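Local structure of thiol-activated cytolysin (Desulfobulbus propionicus, 6NAL) at residues 97-102 with 109-114; 93-98 with 209-214. The protein is a pore-forming toxin of the cholesterol-dependent cytolysin family, which probably assembles on target membranes and inserts a beta-barrel pore. All blocks are in the same frame, centred on the assembly; numbering follows the deposited sequence.

Contact 1: 97-102 with 109-114; sequences RVNITV and DISFKV
Phe112 lays one face of its ring over Ile100 in an antiparallel beta hairpin, strand 98-102 running antiparallel to strand 110-114. The CH-pi contact is close: Ile100 CB stands 3.8 Å from the centroid of the Phe112 ring, 21° off its normal and displaced toward the rim. Phe112 CG sits between its own backbone N and carbonyl carbon (chi1 70°), a rotation that carries the ring back across the partner strand, while Val102 CG2 comes up near the ring's edge. In the backbone beneath, Ile100 and Phe112 are an antiparallel hydrogen-bonded pair; the bond from Ile100 N to Phe112 O, 2.8 Å long, is almost straight, 170° at the hydrogen. Ile128 of helix 118-133 touches Val102, Ile110 and Phe112, so the helix packs on this apolar face, and Val200 and Ala202 of strand 187-202 meet Ile100 from the neighbouring strand.

The other face, with Asn99, Thr101, Ser111 and Lys113, is polar. Arg97 and Lys113 cross at about a right angle, the Arg97 guanidinium oblique to the Lys113 methylenes. The two cationic groups probably disfavour one another mildly, as Arg97 NH2 and Lys113 NZ are 4.6 Å apart. Bends at chi3 and chi4 turn the end of the lysine toward Asn99 on the partner strand, where Lys113 NZ makes a weak hydrogen bond of 2.8 Å to Asn99 OD1.

Contact 2: 93-98 with 209-214; sequences VDKDRV and ADIFAE
Asp94 O is gripped twice: by Ala213 N, at 3.1 Å from Asp94 O, and by the hydroxyl of Thr216 just beyond. It belongs to a single beta bridge between two irregular segments, Lys95 facing Phe212 with their CA atoms 4.1 Å apart, where the loop ahead of strand 98-103 passes the turn that follows a short 3-10 segment. The second bond of the bridge runs from Asp96 N to Ile211 O at 2.9 Å. Both are fairly straight at the hydrogen, 165° and 157° respectively, yet both donors stand well above the plane of the carbonyl they address.

Side chains fill in around this bridge. Lys95 CB lies 3.2 Å from Ile211 O, and the lysine chain then leads away from the 209-214 segment, its amine bonded to Pro116 O. Asp96 turns its CB to the carbonyls of Asp210 and Phe212, while its carboxylate forms a salt bridge with Arg4 of helix 2-12. The same arginine also donates to Phe212 O, so one guanidinium ties the N-terminal helix to both segments.

The preceding Ile211 covers one face of the Phe212 ring, its CG2 3.4 Å above the ring plane and over the centre; across the contact Val93 reaches the rim. A chi1 of -58° sets Phe212 CG anti to the carbonyl carbon and carries the ring toward Val93, whose CG2 lies near the ring plane, 3.6 Å from Phe212 CE1.

Contacts 1 and 2 share Arg97 and Val98, where the loop of contact 2 becomes the first strand of the hairpin in contact 1; their centres are 15 Å apart, both far from the middle of the chain. Each is partly buried. Contact 1 joins neighbours in sequence by regular strand pairing, burying 688 Å² between the two strands, with an apolar face toward helix 118-133 and a polar face on the other side. Contact 2 brings together segments 111 residues apart, buries 381 Å², and relies on an isolated bridge supplemented by outside partners, notably Arg4. Pro116 links their surroundings: Val98 packs against it, and its carbonyl receives Lys95.

Contact 1: 97-102 with 109-114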
loop_
_atom_site.group_PDB
_atom_site.type_symbol
_atom_site.label_atom_id
_atom_site.label_comp_id
_atom_site.label_asym_id
_atom_site.label_seq_id
_atom_site.Cartn_x
_atom_site.Cartn_y
_atom_site.Cartn_z
ATOM N N ARG A 97 48.257 -10.061 35.463
ATOM C CA ARG A 97 46.995 -10.141 36.192
ATOM C C ARG A 97 46.036 -9.029 35.785
ATOM O O ARG A 97 46.442 -7.915 35.450
ATOM C CB ARG A 97 47.235 -10.082 37.709
ATOM C CG ARG A 97 48.154 -11.193 38.296
ATOM C CD ARG A 97 47.934 -11.479 39.810
ATOM N NE ARG A 97 47.661 -10.299 40.646
ATOM C CZ ARG A 97 48.473 -9.242 40.792
ATOM N NH1 ARG A 97 49.644 -9.188 40.152
ATOM N NH2 ARG A 97 48.113 -8.226 41.583
ATOM N N VAL A 98 44.745 -9.341 35.854
ATOM C CA VAL A 98 43.678 -8.427 35.462
ATOM C C VAL A 98 42.538 -8.538 36.459
ATOM O O VAL A 98 42.241 -9.624 36.964
ATOM C CB VAL A 98 43.148 -8.745 34.046
ATOM C CG1 VAL A 98 41.786 -8.086 33.814
ATOM C CG2 VAL A 98 44.107 -8.301 33.002
ATOM N N ASN A 99 41.864 -7.418 36.710
ATOM C CA ASN A 99 40.703 -7.436 37.591
ATOM C C ASN A 99 39.468 -7.907 36.834
ATOM O O ASN A 99 39.074 -7.309 35.825
ATOM C CB ASN A 99 40.454 -6.068 38.208
ATOM C CG ASN A 99 41.115 -5.924 39.564
ATOM O OD1 ASN A 99 42.280 -5.545 39.648
ATOM N ND2 ASN A 99 40.382 -6.248 40.634
ATOM N N ILE A 100 38.878 -8.991 37.327
ATOM C CA ILE A 100 37.689 -9.616 36.774
ATOM C C ILE A 100 36.568 -9.362 37.767
ATOM O O ILE A 100 36.749 -9.571 38.970
ATOM C CB ILE A 100 37.905 -11.122 36.571
ATOM C CG1 ILE A 100 39.074 -11.375 35.611
ATOM C CG2 ILE A 100 36.630 -11.797 36.093
ATOM C CD1 ILE A 100 38.781 -11.014 34.191
ATOM N N THR A 101 35.434 -8.876 37.286
ATOM C CA THR A 101 34.322 -8.507 38.159
ATOM C C THR A 101 33.066 -9.235 37.701
ATOM O O THR A 101 32.719 -9.195 36.521
ATOM C CB THR A 101 34.107 -6.986 38.136
ATOM O OG1 THR A 101 35.293 -6.342 38.627
ATOM C CG2 THR A 101 32.885 -6.579 38.938
ATOM N N VAL A 102 32.441 -9.952 38.625
ATOM C CA VAL A 102 31.188 -10.645 38.392
ATOM C C VAL A 102 30.076 -9.750 38.890
ATOM O O VAL A 102 30.071 -9.374 40.057
ATOM C CB VAL A 102 31.128 -11.985 39.134
ATOM C CG1 VAL A 102 29.839 -12.662 38.849
ATOM C CG2 VAL A 102 32.317 -12.828 38.775
ATOM N N ASP A 109 28.993 -6.177 43.614
ATOM C CA ASP A 109 29.936 -6.738 42.644
ATOM C C ASP A 109 31.208 -7.233 43.331
ATOM O O ASP A 109 31.923 -6.452 43.972
ATOM C CB ASP A 109 30.299 -5.685 41.588
ATOM C CG ASP A 109 29.188 -5.449 40.563
ATOM O OD1 ASP A 109 27.989 -5.730 40.865
ATOM O OD2 ASP A 109 29.534 -4.958 39.458
ATOM N N ILE A 110 31.498 -8.528 43.165
ATOM C CA ILE A 110 32.696 -9.160 43.716
ATOM C C ILE A 110 33.721 -9.246 42.590
ATOM O O ILE A 110 33.384 -9.651 41.466
ATOM C CB ILE A 110 32.386 -10.562 44.291
ATOM C CG1 ILE A 110 31.469 -10.485 45.521
ATOM C CG2 ILE A 110 33.669 -11.263 44.667
ATOM C CD1 ILE A 110 31.020 -11.819 46.085
ATOM N N SER A 111 34.964 -8.868 42.871
ATOM C CA SER A 111 36.013 -9.009 41.879
ATOM C C SER A 111 37.198 -9.841 42.394
ATOM O O SER A 111 37.337 -10.176 43.573
ATOM C CB SER A 111 36.464 -7.625 41.345
ATOM O OG SER A 111 37.093 -6.797 42.297
ATOM N N PHE A 112 38.024 -10.242 41.448
ATOM C CA PHE A 112 39.152 -11.101 41.713
ATOM C C PHE A 112 40.164 -10.808 40.623
ATOM O O PHE A 112 39.812 -10.366 39.524
ATOM C CB PHE A 112 38.721 -12.564 41.796
ATOM C CG PHE A 112 38.322 -13.146 40.523
ATOM C CD1 PHE A 112 36.989 -13.233 40.188
ATOM C CD2 PHE A 112 39.270 -13.631 39.654
ATOM C CE1 PHE A 112 36.596 -13.785 38.994
ATOM C CE2 PHE A 112 38.893 -14.190 38.433
ATOM C CZ PHE A 112 37.561 -14.267 38.104
ATOM N N LYS A 113 41.429 -10.930 40.989
ATOM C CA LYS A 113 42.543 -10.573 40.131
ATOM C C LYS A 113 43.243 -11.874 39.794
ATOM O O LYS A 113 43.597 -12.627 40.692
ATOM C CB LYS A 113 43.480 -9.590 40.833
ATOM C CG LYS A 113 44.178 -8.588 39.923
ATOM C CD LYS A 113 45.208 -7.806 40.727
ATOM C CE LYS A 113 44.999 -6.293 40.626
ATOM N NZ LYS A 113 45.065 -5.787 39.209
ATOM N N VAL A 114 43.415 -12.164 38.514
ATOM C CA VAL A 114 44.154 -13.344 38.083
ATOM C C VAL A 114 44.699 -13.093 36.683
ATOM O O VAL A 114 44.289 -12.155 35.979
ATOM C CB VAL A 114 43.287 -14.622 38.102
ATOM C CG1 VAL A 114 42.117 -14.487 37.169
ATOM C CG2 VAL A 114 44.142 -15.826 37.718
#

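Contact 2: 93-98 with 209-214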
loop_
_atom_site.group_PDB
_atom_site.type_symbol
_atom_site.label_atom_id
_atom_site.label_comp_id
_atom_site.label_asym_id
_atom_site.label_seq_id
_atom_site.Cartn_x
_atom_site.Cartn_y
_atom_site.Cartn_z
ATOM N N VAL A 93 49.417 -15.290 23.878
ATOM C CA VAL A 93 50.661 -14.892 24.527
ATOM C C VAL A 93 50.477 -14.955 26.040
ATOM O O VAL A 93 49.370 -15.121 26.557
ATOM C CB VAL A 93 51.131 -13.485 24.093
ATOM C CG1 VAL A 93 51.621 -13.507 22.652
ATOM C CG2 VAL A 93 50.036 -12.459 24.239
ATOM N N ASP A 94 51.582 -14.825 26.755
ATOM C CA ASP A 94 51.536 -14.897 28.209
ATOM C C ASP A 94 51.102 -13.554 28.759
ATOM O O ASP A 94 51.528 -12.501 28.269
ATOM C CB ASP A 94 52.905 -15.293 28.758
ATOM C CG ASP A 94 53.328 -16.676 28.298
ATOM O OD1 ASP A 94 52.461 -17.579 28.349
ATOM O OD2 ASP A 94 54.501 -16.863 27.887
ATOM N N LYS A 95 50.285 -13.590 29.797
ATOM C CA LYS A 95 49.704 -12.364 30.312
ATOM C C LYS A 95 49.946 -12.198 31.806
ATOM O O LYS A 95 50.272 -13.145 32.517
ATOM C CB LYS A 95 48.202 -12.334 30.016
ATOM C CG LYS A 95 47.858 -12.268 28.525
ATOM C CD LYS A 95 46.378 -12.371 28.297
ATOM C CE LYS A 95 45.957 -13.781 27.960
ATOM N NZ LYS A 95 44.509 -13.730 27.602
ATOM N N ASP A 96 49.813 -10.956 32.257
ATOM C CA ASP A 96 49.826 -10.613 33.670
ATOM C C ASP A 96 48.392 -10.469 34.191
ATOM O O ASP A 96 47.426 -10.679 33.449
ATOM C CB ASP A 96 50.629 -9.329 33.901
ATOM C CG ASP A 96 51.315 -9.285 35.293
ATOM O OD1 ASP A 96 51.119 -10.205 36.132
ATOM O OD2 ASP A 96 52.049 -8.306 35.553
ATOM N N ARG A 97 48.257 -10.061 35.463
ATOM C CA ARG A 97 46.995 -10.141 36.192
ATOM C C ARG A 97 46.036 -9.029 35.785
ATOM O O ARG A 97 46.442 -7.915 35.450
ATOM C CB ARG A 97 47.235 -10.082 37.709
ATOM C CG ARG A 97 48.154 -11.193 38.296
ATOM C CD ARG A 97 47.934 -11.479 39.810
ATOM N NE ARG A 97 47.661 -10.299 40.646
ATOM C CZ ARG A 97 48.473 -9.242 40.792
ATOM N NH1 ARG A 97 49.644 -9.188 40.152
ATOM N NH2 ARG A 97 48.113 -8.226 41.583
ATOM N N VAL A 98 44.745 -9.341 35.854
ATOM C CA VAL A 98 43.678 -8.427 35.462
ATOM C C VAL A 98 42.538 -8.538 36.459
ATOM O O VAL A 98 42.241 -9.624 36.964
ATOM C CB VAL A 98 43.148 -8.745 34.046
ATOM C CG1 VAL A 98 41.786 -8.086 33.814
ATOM C CG2 VAL A 98 44.107 -8.301 33.002
ATOM N N ALA A 209 50.172 -2.214 27.762
ATOM C CA ALA A 209 51.182 -3.266 27.825
ATOM C C ALA A 209 51.121 -4.036 29.135
ATOM O O ALA A 209 51.533 -5.207 29.187
ATOM C CB ALA A 209 52.577 -2.668 27.638
ATOM N N ASP A 210 50.591 -3.420 30.190
ATOM C CA ASP A 210 50.467 -4.101 31.486
ATOM C C ASP A 210 49.670 -5.412 31.434
ATOM O O ASP A 210 49.747 -6.209 32.376
ATOM C CB ASP A 210 49.796 -3.196 32.541
ATOM C CG ASP A 210 50.564 -1.884 32.803
ATOM O OD1 ASP A 210 51.521 -1.551 32.048
ATOM O OD2 ASP A 210 50.193 -1.181 33.777
ATOM N N ILE A 211 48.877 -5.644 30.387
ATOM C CA ILE A 211 48.204 -6.929 30.231
ATOM C C ILE A 211 49.179 -8.054 29.927
ATOM O O ILE A 211 48.855 -9.228 30.177
ATOM C CB ILE A 211 47.140 -6.844 29.123
ATOM C CG1 ILE A 211 46.283 -8.101 29.067
ATOM C CG2 ILE A 211 47.774 -6.623 27.724
ATOM C CD1 ILE A 211 45.094 -8.068 29.970
ATOM N N PHE A 212 50.362 -7.742 29.397
ATOM C CA PHE A 212 51.291 -8.801 29.041
ATOM C C PHE A 212 52.266 -9.116 30.181
ATOM O O PHE A 212 52.623 -8.260 30.996
ATOM C CB PHE A 212 52.027 -8.408 27.769
ATOM C CG PHE A 212 51.105 -8.142 26.607
ATOM C CD1 PHE A 212 50.414 -9.179 26.013
ATOM C CD2 PHE A 212 50.914 -6.849 26.135
ATOM C CE1 PHE A 212 49.561 -8.939 24.929
ATOM C CE2 PHE A 212 50.064 -6.582 25.057
ATOM C CZ PHE A 212 49.399 -7.632 24.436
ATOM N N ALA A 213 52.646 -10.382 30.267
ATOM C CA ALA A 213 53.773 -10.754 31.124
ATOM C C ALA A 213 55.047 -10.029 30.688
ATOM O O ALA A 213 55.239 -9.689 29.507
ATOM C CB ALA A 213 53.994 -12.269 31.084
ATOM N N GLU A 214 55.938 -9.820 31.660
ATOM C CA GLU A 214 57.172 -9.081 31.400
ATOM C C GLU A 214 58.029 -9.746 30.336
ATOM O O GLU A 214 58.778 -9.053 29.637
ATOM C CB GLU A 214 57.972 -8.936 32.687
ATOM C CG GLU A 214 57.585 -7.719 33.526
ATOM C CD GLU A 214 58.469 -7.545 34.750
ATOM O OE1 GLU A 214 58.205 -8.235 35.765
ATOM O OE2 GLU A 214 59.418 -6.723 34.691
#